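N-acetylmuramoyl-l-alanine amidase (Bartonella henselae, PDB 3NE8) probably hydrolyses the amide bond between N-acetylmuramic acid and L-alanine in peptidoglycan, as a zinc-dependent amidase that remodels the cell wall during bacterial division. Local coordinates at residues A38-L43 / T49-T54; V96-D101 / N150-V155; A174-L179 / S186-I191. All blocks are in the same frame, centred on the assembly; numbering follows the deposited sequence.

Contact 1: A38-L43 / T49-T54; sequences ALRDEL and TIVALT
The guanidinium of Arg40 is the flat group of this contact, and the methyl CD2 of Leu53 lies obliquely beside it. Its polar end is directed at Asp56, just past the strand, where NH1 forms a salt bridge. Helix 28-45 here returns to strand 49-53 within the beta-alpha-beta unit that starts at strand 5-11, and the two short axes run nearly antiparallel, at 163° and 8.8 Å apart. The aliphatic part of Arg40 does the packing: CG sits 4.0 Å from Val51 CG1, and further out CD lies 4.1 Å from Leu53 CD1, the two side chains meeting at about a right angle. Because CG is anti to the backbone N (chi1 173°), the chain extends from the helix across Val51 before bending at chi3 toward the guanidinium.

One turn further along the helix, buried Leu43 takes over. Its CB lies 3.7 Å from Val51 CG2, and CD1 approaches the same methyl, so that Val51 offers one branch to Leu43 and the other to Arg40. This divides the hydrophobic contact between two consecutive turns of the helix. The other terminal methyl of Leu43, CD2, reaches the methyl CG2 of Thr49 at 4.0 Å. Thr49 thus turns its apolar branch to the helix, while its hydroxyl serves a water-mediated link.

Two waters bridge Leu43 O to Thr49, one to its hydroxyl and one to its backbone N. The first donates to Leu43 O and is also hydrogen-bonded to Thr49 OG1 at 2.8 Å. The second probably donates to Leu43 O as well, and accepts from Thr49 N at 3.0 Å.

Contact 2: V96-D101 / N150-V155; sequences VYTISD and NFANNV
Val96 straddles the helix residues Ala152 and Val155 with its two methyls. CG1, anti to the backbone N (chi1 -173°), meets Ala152 CB at 3.6 Å, while CG2 goes to the next turn and lies 3.7 Å from Val155 CG1. The two valine side chains cross obliquely, each giving one branch to the other. Ala152 is also touched from a second direction: the methyl CG2 of Thr98, two residues on along the strand, comes within 3.9 Å of the same CB, so the small side chain is held between Val96 and Thr98.

The strand and helix axes are nearly antiparallel (172°) and 8.7 Å apart, with the small side chain of Ala152 facing the strand. This is an alpha/beta layering in which helix 135-161 lies against a face of the central mixed sheet, here at strand 94-99, which runs antiparallel to its neighbour 186-190 and parallel to 170-174. All four touching residues are buried.

Thr98 divides its two branches: the methyl goes to the helix, whereas OG1 is hydrogen-bonded to NE2 of His171 in the adjacent strand. On the helix, Val155 similarly uses both branches, with CG2 set 3.3 Å above one face of the Phe151 ring, offset toward its rim. That ring also meets Phe223 of helix 206-227, and Val187 lies within touch of both Phe151 and Val96.

Contact 3: A174-L179 / S186-I191; sequences ADFQVL and SVLIEI
Leu179 presses a methyl against the peptide backbone of the strand as well as against side chains: CD2 stands 3.5 Å from the carbonyl carbon of Val187, and close to Val187 O. The same methyl meets Ser186 CB at 3.8 Å, and CD1 lies 4.1 Å from Leu188 CB. The leucine therefore overlies the start of strand 186-190.

Leu188 is the counterpart from the strand. With CG anti to the backbone N (chi1 -176°), its CD1 reaches into the loop, coming 3.7 Å from Phe176 CD1 in an oblique approach to the ring and 4.1 Å from Val178 CG1. Phe176, Val178 and Leu179 each meet Leu188 at about a right angle, so one strand side chain is gripped by three from the loop. The Phe176 ring is in turn packed edge-to-face with Tyr97.

The loop's shape brings these side chains together. Asp175 is the centre of an inverse gamma turn, and a short 3-10 segment follows at 177-178. Asn116 is hydrogen-bonded to Asp175 O and to the backbone N of Gln177. Near the beginning of the strand a water donates both to Val178 O and to Ser186 OG, at 2.9 Å each; that hydroxyl also bonds to Val184 O.

Further along, Leu188 touches the zinc ligand His82 and Glu190 OE1 bonds to Asp84 N, another ligand residue. Leu188, whose side chain is about 6 Å from the zinc ion, thus brings this apolar cluster up to the metal, consistent with a second-shell position at the zinc site of an N-acetylmuramoyl-L-alanine amidase.

From the N terminus, contact 1 closes first, returning the chain from helix 28-45 to strand 49-53 at an edge of the sheet after a gap of five residues. Contact 2 opens later at strand 94-99 and spans 48 residues, helix 106-116 among them, before helix 135-161 packs back on the strand. Contact 3 then closes the short loop between strands 170-174 and 186-190. The three follow in series, none nested or crossing. Contacts 2 and 3 touch through the neighbouring strands 94-99 and 186-190, where Tyr97 N probably bonds to Leu188 O (2.8 Å), but use opposite faces of the sheet; contact 1 stands apart, about 19 Å from contact 2 between centres.

Contact 1: A38-L43 / T49-T54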
ATOM      1  N   ALA A  38      22.749  -6.292  11.453  1.00  8.48           N
ATOM      2  CA  ALA A  38      22.929  -6.524  10.020  1.00  9.55           C
ATOM      3  C   ALA A  38      21.956  -5.683   9.192  1.00  9.89           C
ATOM      4  O   ALA A  38      22.323  -5.131   8.153  1.00  9.77           O
ATOM      5  CB  ALA A  38      22.757  -8.001   9.700  1.00 10.99           C
ATOM      6  N   LEU A  39      20.711  -5.600   9.647  1.00  9.05           N
ATOM      7  CA  LEU A  39      19.712  -4.796   8.954  1.00  8.16           C
ATOM      8  C   LEU A  39      20.069  -3.309   9.030  1.00  8.61           C
ATOM      9  O   LEU A  39      19.951  -2.579   8.043  1.00  9.04           O
ATOM     10  CB  LEU A  39      18.318  -5.108   9.501  1.00  8.89           C
ATOM     11  CG  LEU A  39      17.148  -4.324   8.900  1.00  8.45           C
ATOM     12  CD1 LEU A  39      17.122  -4.417   7.377  1.00  9.23           C
ATOM     13  CD2 LEU A  39      15.859  -4.847   9.487  1.00 10.02           C
ATOM     14  N   ARG A  40      20.536  -2.859  10.194  1.00  8.91           N
ATOM     15  CA  ARG A  40      21.055  -1.497  10.295  1.00  8.84           C
ATOM     16  C   ARG A  40      22.159  -1.246   9.266  1.00  9.67           C
ATOM     17  O   ARG A  40      22.150  -0.235   8.559  1.00 10.01           O
ATOM     18  CB  ARG A  40      21.571  -1.231  11.716  1.00  9.25           C
ATOM     19  CG  ARG A  40      22.292   0.107  11.911  1.00 10.88           C
ATOM     20  CD  ARG A  40      22.869   0.230  13.350  1.00 12.44           C
ATOM     21  NE  ARG A  40      23.940  -0.735  13.612  1.00 14.33           N
ATOM     22  CZ  ARG A  40      24.458  -0.998  14.818  1.00 15.11           C
ATOM     23  NH1 ARG A  40      23.987  -0.378  15.871  1.00 14.69           N
ATOM     24  NH2 ARG A  40      25.432  -1.895  14.970  1.00 17.70           N
ATOM     25  N   ASP A  41      23.104  -2.173   9.169  1.00  9.47           N
ATOM     26  CA  ASP A  41      24.200  -2.028   8.226  1.00  9.97           C
ATOM     27  C   ASP A  41      23.690  -1.937   6.789  1.00 11.31           C
ATOM     28  O   ASP A  41      24.148  -1.106   6.018  1.00 12.06           O
ATOM     29  CB  ASP A  41      25.173  -3.192   8.360  1.00 12.44           C
ATOM     30  CG  ASP A  41      26.409  -3.028   7.493  1.00 28.56           C
ATOM     31  OD1 ASP A  41      27.160  -2.053   7.710  1.00 34.18           O
ATOM     32  OD2 ASP A  41      26.631  -3.873   6.598  1.00 34.84           O
ATOM     33  N   GLU A  42      22.758  -2.807   6.417  1.00 10.38           N
ATOM     34  CA  GLU A  42      22.206  -2.770   5.068  1.00  9.26           C
ATOM     35  C   GLU A  42      21.504  -1.443   4.801  1.00  9.17           C
ATOM     36  O   GLU A  42      21.643  -0.874   3.722  1.00 11.53           O
ATOM     37  CB  GLU A  42      21.256  -3.950   4.840  1.00 10.93           C
ATOM     38  CG  GLU A  42      21.939  -5.322   4.827  1.00 13.67           C
ATOM     39  CD  GLU A  42      22.988  -5.450   3.747  1.00 17.06           C
ATOM     40  OE1 GLU A  42      22.716  -5.060   2.596  1.00 17.66           O
ATOM     41  OE2 GLU A  42      24.093  -5.951   4.047  1.00 21.54           O
ATOM     42  N   LEU A  43      20.738  -0.963   5.771  1.00  9.10           N
ATOM     43  CA  LEU A  43      20.034   0.302   5.604  1.00  9.56           C
ATOM     44  C   LEU A  43      21.005   1.470   5.469  1.00 11.91           C
ATOM     45  O   LEU A  43      20.749   2.414   4.710  1.00 12.87           O
ATOM     46  CB  LEU A  43      19.063   0.533   6.762  1.00 10.29           C
ATOM     47  CG  LEU A  43      17.838  -0.366   6.728  1.00  8.99           C
ATOM     48  CD1 LEU A  43      17.136  -0.330   8.059  1.00 10.71           C
ATOM     49  CD2 LEU A  43      16.887   0.073   5.622  1.00 11.87           C
ATOM     50  N   THR A  49      17.971   6.676   4.773  1.00 20.89           N
ATOM     51  CA  THR A  49      17.351   5.994   5.908  1.00 18.68           C
ATOM     52  C   THR A  49      18.146   6.237   7.183  1.00 18.62           C
ATOM     53  O   THR A  49      19.347   5.982   7.228  1.00 25.82           O
ATOM     54  CB  THR A  49      17.239   4.474   5.701  1.00 20.84           C
ATOM     55  OG1 THR A  49      16.588   4.202   4.451  1.00 24.60           O
ATOM     56  CG2 THR A  49      16.443   3.860   6.838  1.00 20.52           C
ATOM     57  N   ILE A  50      17.469   6.724   8.221  1.00 12.40           N
ATOM     58  CA  ILE A  50      18.088   6.916   9.527  1.00 12.87           C
ATOM     59  C   ILE A  50      17.553   5.840  10.459  1.00 12.93           C
ATOM     60  O   ILE A  50      16.342   5.647  10.564  1.00 12.95           O
ATOM     61  CB  ILE A  50      17.772   8.303  10.085  1.00 15.03           C
ATOM     62  CG1 ILE A  50      18.325   9.383   9.149  1.00 22.36           C
ATOM     63  CG2 ILE A  50      18.362   8.472  11.477  1.00 16.32           C
ATOM     64  CD1 ILE A  50      18.095  10.778   9.657  1.00 27.41           C
ATOM     65  N   VAL A  51      18.461   5.130  11.117  1.00 10.92           N
ATOM     66  CA  VAL A  51      18.107   3.936  11.869  1.00 10.72           C
ATOM     67  C   VAL A  51      18.480   4.077  13.328  1.00 11.40           C
ATOM     68  O   VAL A  51      19.553   4.588  13.649  1.00 11.99           O
ATOM     69  CB  VAL A  51      18.890   2.723  11.341  1.00 12.13           C
ATOM     70  CG1 VAL A  51      18.488   1.447  12.080  1.00 14.77           C
ATOM     71  CG2 VAL A  51      18.687   2.572   9.849  1.00 16.92           C
ATOM     72  N   ALA A  52      17.613   3.610  14.214  1.00  9.20           N
ATOM     73  CA  ALA A  52      17.960   3.463  15.619  1.00 10.37           C
ATOM     74  C   ALA A  52      17.496   2.094  16.086  1.00  8.94           C
ATOM     75  O   ALA A  52      16.549   1.529  15.534  1.00  9.40           O
ATOM     76  CB  ALA A  52      17.324   4.557  16.462  1.00 12.93           C
ATOM     77  N   LEU A  53      18.178   1.554  17.086  1.00  9.53           N
ATOM     78  CA  LEU A  53      17.787   0.309  17.729  1.00  8.34           C
ATOM     79  C   LEU A  53      17.213   0.597  19.122  1.00  8.92           C
ATOM     80  O   LEU A  53      17.683   1.512  19.809  1.00 10.18           O
ATOM     81  CB  LEU A  53      18.996  -0.628  17.848  1.00  9.23           C
ATOM     82  CG  LEU A  53      19.259  -1.584  16.684  1.00 10.56           C
ATOM     83  CD1 LEU A  53      19.435  -0.853  15.349  1.00 10.37           C
ATOM     84  CD2 LEU A  53      20.471  -2.462  16.972  1.00 11.66           C
ATOM     85  N   THR A  54      16.214  -0.174  19.547  1.00  8.55           N
ATOM     86  CA  THR A  54      15.709  -0.035  20.911  1.00  8.34           C
ATOM     87  C   THR A  54      16.793  -0.374  21.945  1.00  9.06           C
ATOM     88  O   THR A  54      16.833   0.221  23.015  1.00  9.31           O
ATOM     89  CB  THR A  54      14.474  -0.908  21.154  1.00  8.24           C
ATOM     90  OG1 THR A  54      14.811  -2.258  20.847  1.00  8.37           O
ATOM     91  CG2 THR A  54      13.296  -0.442  20.286  1.00  8.39           C
TER
HETATM   92  O   HOH W   1      18.502   2.601   3.105  1.00 27.02           O
HETATM   93  O   HOH W   2      20.610   5.280   4.832  1.00 28.86           O

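Contact 2: V96-D101 / N150-V155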
ATOM      1  N   VAL A  96       5.748 -12.630   8.924  1.00  9.74           N
ATOM      2  CA  VAL A  96       5.520 -11.254   9.354  1.00 10.23           C
ATOM      3  C   VAL A  96       4.167 -11.162  10.040  1.00 10.76           C
ATOM      4  O   VAL A  96       3.145 -11.612   9.491  1.00 11.83           O
ATOM      5  CB  VAL A  96       5.576 -10.247   8.193  1.00 11.64           C
ATOM      6  CG1 VAL A  96       5.499  -8.822   8.735  1.00 12.10           C
ATOM      7  CG2 VAL A  96       6.834 -10.435   7.370  1.00 13.57           C
ATOM      8  N   TYR A  97       4.155 -10.587  11.235  1.00  9.72           N
ATOM      9  CA  TYR A  97       2.933 -10.381  12.001  1.00  9.58           C
ATOM     10  C   TYR A  97       2.601  -8.904  12.121  1.00 10.01           C
ATOM     11  O   TYR A  97       3.478  -8.063  12.328  1.00  9.41           O
ATOM     12  CB  TYR A  97       3.046 -10.960  13.421  1.00 10.26           C
ATOM     13  CG  TYR A  97       3.244 -12.451  13.467  1.00 10.64           C
ATOM     14  CD1 TYR A  97       2.164 -13.305  13.655  1.00 11.48           C
ATOM     15  CD2 TYR A  97       4.506 -13.009  13.325  1.00 11.67           C
ATOM     16  CE1 TYR A  97       2.344 -14.683  13.698  1.00 12.55           C
ATOM     17  CE2 TYR A  97       4.694 -14.375  13.364  1.00 11.66           C
ATOM     18  CZ  TYR A  97       3.611 -15.213  13.548  1.00 11.17           C
ATOM     19  OH  TYR A  97       3.775 -16.589  13.576  1.00 13.33           O
ATOM     20  N   THR A  98       1.316  -8.595  11.985  1.00  9.77           N
ATOM     21  CA  THR A  98       0.780  -7.282  12.324  1.00  9.75           C
ATOM     22  C   THR A  98      -0.178  -7.433  13.501  1.00  9.81           C
ATOM     23  O   THR A  98      -0.528  -8.561  13.874  1.00 11.61           O
ATOM     24  CB  THR A  98       0.058  -6.645  11.126  1.00  9.76           C
ATOM     25  OG1 THR A  98      -0.836  -7.598  10.534  1.00 11.33           O
ATOM     26  CG2 THR A  98       1.074  -6.228  10.089  1.00 10.91           C
ATOM     27  N   ILE A  99      -0.613  -6.320  14.082  1.00 10.45           N
ATOM     28  CA  ILE A  99      -1.445  -6.386  15.273  1.00 10.23           C
ATOM     29  C   ILE A  99      -2.914  -6.599  14.917  1.00 11.98           C
ATOM     30  O   ILE A  99      -3.394  -6.139  13.876  1.00 12.75           O
ATOM     31  CB  ILE A  99      -1.291  -5.127  16.143  1.00 12.32           C
ATOM     32  CG1 ILE A  99      -1.816  -5.391  17.561  1.00 15.76           C
ATOM     33  CG2 ILE A  99      -1.988  -3.933  15.498  1.00 14.31           C
ATOM     34  CD1 ILE A  99      -1.466  -4.318  18.568  1.00 17.03           C
ATOM     35  N   SER A 100      -3.626  -7.302  15.789  1.00 12.47           N
ATOM     36  CA  SER A 100      -5.061  -7.511  15.649  1.00 13.90           C
ATOM     37  C   SER A 100      -5.577  -7.996  16.989  1.00 15.91           C
ATOM     38  O   SER A 100      -4.871  -8.699  17.710  1.00 17.92           O
ATOM     39  CB  SER A 100      -5.348  -8.574  14.596  1.00 15.13           C
ATOM     40  OG  SER A 100      -6.744  -8.803  14.484  1.00 18.36           O
ATOM     41  N   ASP A 101      -6.816  -7.644  17.317  1.00 16.54           N
ATOM     42  CA  ASP A 101      -7.429  -8.136  18.544  1.00 20.32           C
ATOM     43  C   ASP A 101      -7.698  -9.632  18.419  1.00 22.29           C
ATOM     44  O   ASP A 101      -7.579 -10.384  19.385  1.00 30.70           O
ATOM     45  CB  ASP A 101      -8.734  -7.392  18.824  1.00 25.70           C
ATOM     46  CG  ASP A 101      -8.507  -6.005  19.396  1.00 36.97           C
ATOM     47  OD1 ASP A 101      -7.388  -5.733  19.881  1.00 37.08           O
ATOM     48  OD2 ASP A 101      -9.454  -5.189  19.369  1.00 41.01           O
ATOM     49  N   ASN A 150       0.590  -2.762   4.626  1.00 10.06           N
ATOM     50  CA  ASN A 150       1.309  -2.526   3.384  1.00 10.46           C
ATOM     51  C   ASN A 150       2.751  -2.995   3.499  1.00 10.91           C
ATOM     52  O   ASN A 150       3.260  -3.699   2.625  1.00 11.21           O
ATOM     53  CB  ASN A 150       1.261  -1.044   3.010  1.00 11.14           C
ATOM     54  CG  ASN A 150       2.093  -0.737   1.793  1.00 12.77           C
ATOM     55  OD1 ASN A 150       3.270  -0.452   1.895  1.00 15.45           O
ATOM     56  ND2 ASN A 150       1.480  -0.810   0.621  1.00 21.16           N
ATOM     57  N   PHE A 151       3.424  -2.616   4.583  1.00  9.98           N
ATOM     58  CA  PHE A 151       4.801  -3.029   4.744  1.00  8.66           C
ATOM     59  C   PHE A 151       4.924  -4.546   4.873  1.00  9.78           C
ATOM     60  O   PHE A 151       5.803  -5.163   4.260  1.00 10.70           O
ATOM     61  CB  PHE A 151       5.453  -2.328   5.933  1.00  9.50           C
ATOM     62  CG  PHE A 151       6.905  -2.682   6.103  1.00  9.30           C
ATOM     63  CD1 PHE A 151       7.821  -2.339   5.127  1.00  9.55           C
ATOM     64  CD2 PHE A 151       7.341  -3.410   7.204  1.00  9.35           C
ATOM     65  CE1 PHE A 151       9.163  -2.677   5.262  1.00  9.40           C
ATOM     66  CE2 PHE A 151       8.684  -3.749   7.341  1.00  8.49           C
ATOM     67  CZ  PHE A 151       9.593  -3.384   6.364  1.00  9.72           C
ATOM     68  N   ALA A 152       4.059  -5.151   5.684  1.00  9.19           N
ATOM     69  CA  ALA A 152       4.088  -6.605   5.829  1.00 10.58           C
ATOM     70  C   ALA A 152       3.978  -7.291   4.464  1.00 11.79           C
ATOM     71  O   ALA A 152       4.721  -8.234   4.161  1.00 13.33           O
ATOM     72  CB  ALA A 152       2.971  -7.084   6.768  1.00 11.25           C
ATOM     73  N   ASN A 153       3.032  -6.824   3.648  1.00 11.85           N
ATOM     74  CA  ASN A 153       2.811  -7.388   2.315  1.00 13.91           C
ATOM     75  C   ASN A 153       4.038  -7.280   1.451  1.00 12.66           C
ATOM     76  O   ASN A 153       4.415  -8.234   0.758  1.00 15.02           O
ATOM     77  CB  ASN A 153       1.672  -6.655   1.598  1.00 17.03           C
ATOM     78  CG  ASN A 153       0.313  -7.140   2.019  1.00 20.39           C
ATOM     79  OD1 ASN A 153       0.177  -8.206   2.621  1.00 21.15           O
ATOM     80  ND2 ASN A 153      -0.717  -6.358   1.697  1.00 19.91           N
ATOM     81  N   ASN A 154       4.668  -6.116   1.482  1.00 12.82           N
ATOM     82  CA  ASN A 154       5.845  -5.921   0.661  1.00 15.46           C
ATOM     83  C   ASN A 154       7.010  -6.789   1.118  1.00 12.94           C
ATOM     84  O   ASN A 154       7.740  -7.335   0.290  1.00 13.98           O
ATOM     85  CB  ASN A 154       6.259  -4.458   0.613  1.00 22.69           C
ATOM     86  CG  ASN A 154       7.028  -4.128  -0.650  1.00 24.41           C
ATOM     87  OD1 ASN A 154       6.689  -4.604  -1.738  1.00 32.03           O
ATOM     88  ND2 ASN A 154       8.064  -3.316  -0.516  1.00 26.27           N
ATOM     89  N   VAL A 155       7.177  -6.919   2.429  1.00 11.88           N
ATOM     90  CA  VAL A 155       8.253  -7.746   2.954  1.00 10.68           C
ATOM     91  C   VAL A 155       8.110  -9.183   2.468  1.00 11.54           C
ATOM     92  O   VAL A 155       9.068  -9.776   1.975  1.00 12.07           O
ATOM     93  CB  VAL A 155       8.297  -7.702   4.491  1.00 10.84           C
ATOM     94  CG1 VAL A 155       9.189  -8.804   5.023  1.00 13.04           C
ATOM     95  CG2 VAL A 155       8.801  -6.337   4.978  1.00 12.11           C
TER

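Contact 3: A174-L179 / S186-I191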
ATOM      1  N   ALA A 174      -1.926 -11.076  15.420  1.00 12.41           N
ATOM      2  CA  ALA A 174      -2.411 -11.382  16.754  1.00 13.03           C
ATOM      3  C   ALA A 174      -2.132 -10.175  17.626  1.00 12.58           C
ATOM      4  O   ALA A 174      -1.566  -9.185  17.163  1.00 12.84           O
ATOM      5  CB  ALA A 174      -1.733 -12.634  17.318  1.00 15.83           C
ATOM      6  N   ASP A 175      -2.531 -10.251  18.890  1.00 13.40           N
ATOM      7  CA  ASP A 175      -2.490  -9.096  19.774  1.00 12.49           C
ATOM      8  C   ASP A 175      -1.122  -8.948  20.455  1.00 12.27           C
ATOM      9  O   ASP A 175      -0.994  -9.103  21.673  1.00 15.13           O
ATOM     10  CB  ASP A 175      -3.615  -9.226  20.804  1.00 15.53           C
ATOM     11  CG  ASP A 175      -3.830  -7.965  21.608  1.00 20.47           C
ATOM     12  OD1 ASP A 175      -3.439  -6.869  21.158  1.00 18.83           O
ATOM     13  OD2 ASP A 175      -4.415  -8.080  22.706  1.00 26.88           O
ATOM     14  N   PHE A 176      -0.102  -8.653  19.659  1.00 10.92           N
ATOM     15  CA  PHE A 176       1.257  -8.439  20.166  1.00 10.83           C
ATOM     16  C   PHE A 176       1.388  -7.044  20.788  1.00 11.33           C
ATOM     17  O   PHE A 176       1.210  -6.031  20.101  1.00 11.97           O
ATOM     18  CB  PHE A 176       2.273  -8.556  19.027  1.00 11.38           C
ATOM     19  CG  PHE A 176       2.436  -9.948  18.488  1.00 11.29           C
ATOM     20  CD1 PHE A 176       3.305 -10.840  19.089  1.00 12.67           C
ATOM     21  CD2 PHE A 176       1.737 -10.356  17.362  1.00 11.70           C
ATOM     22  CE1 PHE A 176       3.464 -12.125  18.583  1.00 13.76           C
ATOM     23  CE2 PHE A 176       1.893 -11.633  16.853  1.00 13.79           C
ATOM     24  CZ  PHE A 176       2.755 -12.516  17.457  1.00 14.60           C
ATOM     25  N   GLN A 177       1.713  -6.987  22.076  1.00 11.23           N
ATOM     26  CA  GLN A 177       1.820  -5.701  22.756  0.65 11.08           C
ATOM     27  C   GLN A 177       2.928  -4.807  22.198  1.00 10.59           C
ATOM     28  O   GLN A 177       2.837  -3.582  22.272  1.00 11.49           O
ATOM     29  CB  GLN A 177       2.001  -5.898  24.265  0.65 13.64           C
ATOM     30  CG  GLN A 177       0.811  -6.560  24.940  0.65 16.77           C
ATOM     31  CD  GLN A 177      -0.503  -5.915  24.557  0.65 23.27           C
ATOM     32  OE1 GLN A 177      -0.832  -4.820  25.019  0.65 25.92           O
ATOM     33  NE2 GLN A 177      -1.265  -6.588  23.704  0.65 27.80           N
ATOM     34  N   VAL A 178       3.959  -5.402  21.612  1.00  9.49           N
ATOM     35  CA  VAL A 178       5.043  -4.585  21.076  1.00 10.12           C
ATOM     36  C   VAL A 178       4.622  -3.858  19.794  1.00  9.42           C
ATOM     37  O   VAL A 178       5.330  -2.953  19.334  1.00 10.08           O
ATOM     38  CB  VAL A 178       6.330  -5.413  20.860  1.00  9.32           C
ATOM     39  CG1 VAL A 178       6.278  -6.195  19.551  1.00 10.57           C
ATOM     40  CG2 VAL A 178       7.559  -4.508  20.905  1.00 10.60           C
ATOM     41  N   LEU A 179       3.464  -4.229  19.242  1.00  9.72           N
ATOM     42  CA  LEU A 179       2.959  -3.620  18.012  1.00 10.89           C
ATOM     43  C   LEU A 179       1.869  -2.574  18.273  1.00 12.14           C
ATOM     44  O   LEU A 179       1.160  -2.182  17.345  1.00 12.77           O
ATOM     45  CB  LEU A 179       2.440  -4.703  17.053  1.00 11.27           C
ATOM     46  CG  LEU A 179       3.436  -5.793  16.640  1.00  9.38           C
ATOM     47  CD1 LEU A 179       2.807  -6.752  15.626  1.00 11.76           C
ATOM     48  CD2 LEU A 179       4.725  -5.173  16.088  1.00 11.41           C
ATOM     49  N   SER A 186       3.967  -0.710  12.435  1.00  8.66           N
ATOM     50  CA  SER A 186       4.737  -1.682  13.205  1.00  8.80           C
ATOM     51  C   SER A 186       4.489  -3.092  12.714  1.00  8.56           C
ATOM     52  O   SER A 186       3.326  -3.486  12.496  1.00  9.12           O
ATOM     53  CB  SER A 186       4.342  -1.612  14.692  1.00  8.96           C
ATOM     54  OG  SER A 186       4.614  -0.339  15.258  1.00  9.59           O
ATOM     55  N   VAL A 187       5.566  -3.864  12.569  1.00  7.97           N
ATOM     56  CA  VAL A 187       5.447  -5.283  12.287  1.00  8.40           C
ATOM     57  C   VAL A 187       6.404  -6.062  13.175  1.00  8.15           C
ATOM     58  O   VAL A 187       7.415  -5.520  13.652  1.00  8.71           O
ATOM     59  CB  VAL A 187       5.740  -5.627  10.798  1.00  8.52           C
ATOM     60  CG1 VAL A 187       4.796  -4.873   9.863  1.00 10.16           C
ATOM     61  CG2 VAL A 187       7.202  -5.358  10.434  1.00 10.41           C
ATOM     62  N   LEU A 188       6.102  -7.339  13.365  1.00  8.68           N
ATOM     63  CA  LEU A 188       6.984  -8.263  14.055  1.00  8.55           C
ATOM     64  C   LEU A 188       7.421  -9.312  13.045  1.00  9.28           C
ATOM     65  O   LEU A 188       6.585  -9.981  12.426  1.00  9.83           O
ATOM     66  CB  LEU A 188       6.269  -8.897  15.252  1.00  9.85           C
ATOM     67  CG  LEU A 188       7.099  -9.823  16.146  1.00  9.18           C
ATOM     68  CD1 LEU A 188       6.563  -9.795  17.570  1.00 12.43           C
ATOM     69  CD2 LEU A 188       7.160 -11.242  15.613  1.00 11.37           C
ATOM     70  N   ILE A 189       8.724  -9.438  12.839  1.00  9.35           N
ATOM     71  CA  ILE A 189       9.242 -10.398  11.874  1.00  8.96           C
ATOM     72  C   ILE A 189       9.910 -11.543  12.597  1.00  8.91           C
ATOM     73  O   ILE A 189      10.817 -11.331  13.406  1.00  9.86           O
ATOM     74  CB  ILE A 189      10.248  -9.760  10.910  1.00  9.16           C
ATOM     75  CG1 ILE A 189       9.572  -8.629  10.134  1.00 10.74           C
ATOM     76  CG2 ILE A 189      10.817 -10.810   9.955  1.00 11.58           C
ATOM     77  CD1 ILE A 189      10.476  -7.933   9.133  1.00 12.39           C
ATOM     78  N   GLU A 190       9.424 -12.757  12.354  1.00 10.22           N
ATOM     79  CA  GLU A 190      10.133 -13.952  12.786  1.00 10.65           C
ATOM     80  C   GLU A 190      11.104 -14.284  11.677  1.00 11.69           C
ATOM     81  O   GLU A 190      10.696 -14.606  10.559  1.00 12.20           O
ATOM     82  CB  GLU A 190       9.176 -15.127  13.003  1.00 12.65           C
ATOM     83  CG  GLU A 190       8.193 -14.931  14.138  1.00 12.96           C
ATOM     84  CD  GLU A 190       8.800 -15.074  15.521  1.00 12.93           C
ATOM     85  OE1 GLU A 190       9.967 -15.506  15.650  1.00 11.99           O
ATOM     86  OE2 GLU A 190       8.079 -14.753  16.498  1.00 13.95           O
ATOM     87  N   ILE A 191      12.396 -14.161  11.949  1.00 10.98           N
ATOM     88  CA  ILE A 191      13.309 -14.465  10.872  0.58 12.94           C
ATOM     89  C   ILE A 191      13.351 -15.972  10.645  1.00 11.23           C
ATOM     90  O   ILE A 191      13.612 -16.397   9.517  1.00 12.79           O
ATOM     91  CB  ILE A 191      14.679 -13.859  11.069  0.58 12.08           C
ATOM     92  CG1 ILE A 191      15.259 -14.357  12.382  0.58  9.65           C
ATOM     93  CG2 ILE A 191      14.578 -12.342  11.040  0.58 16.75           C
ATOM     94  CD1 ILE A 191      16.715 -14.010  12.580  0.58 15.37           C
TER
HETATM   95  O   HOH W   3       4.369  -0.552  18.106  1.00 11.41           O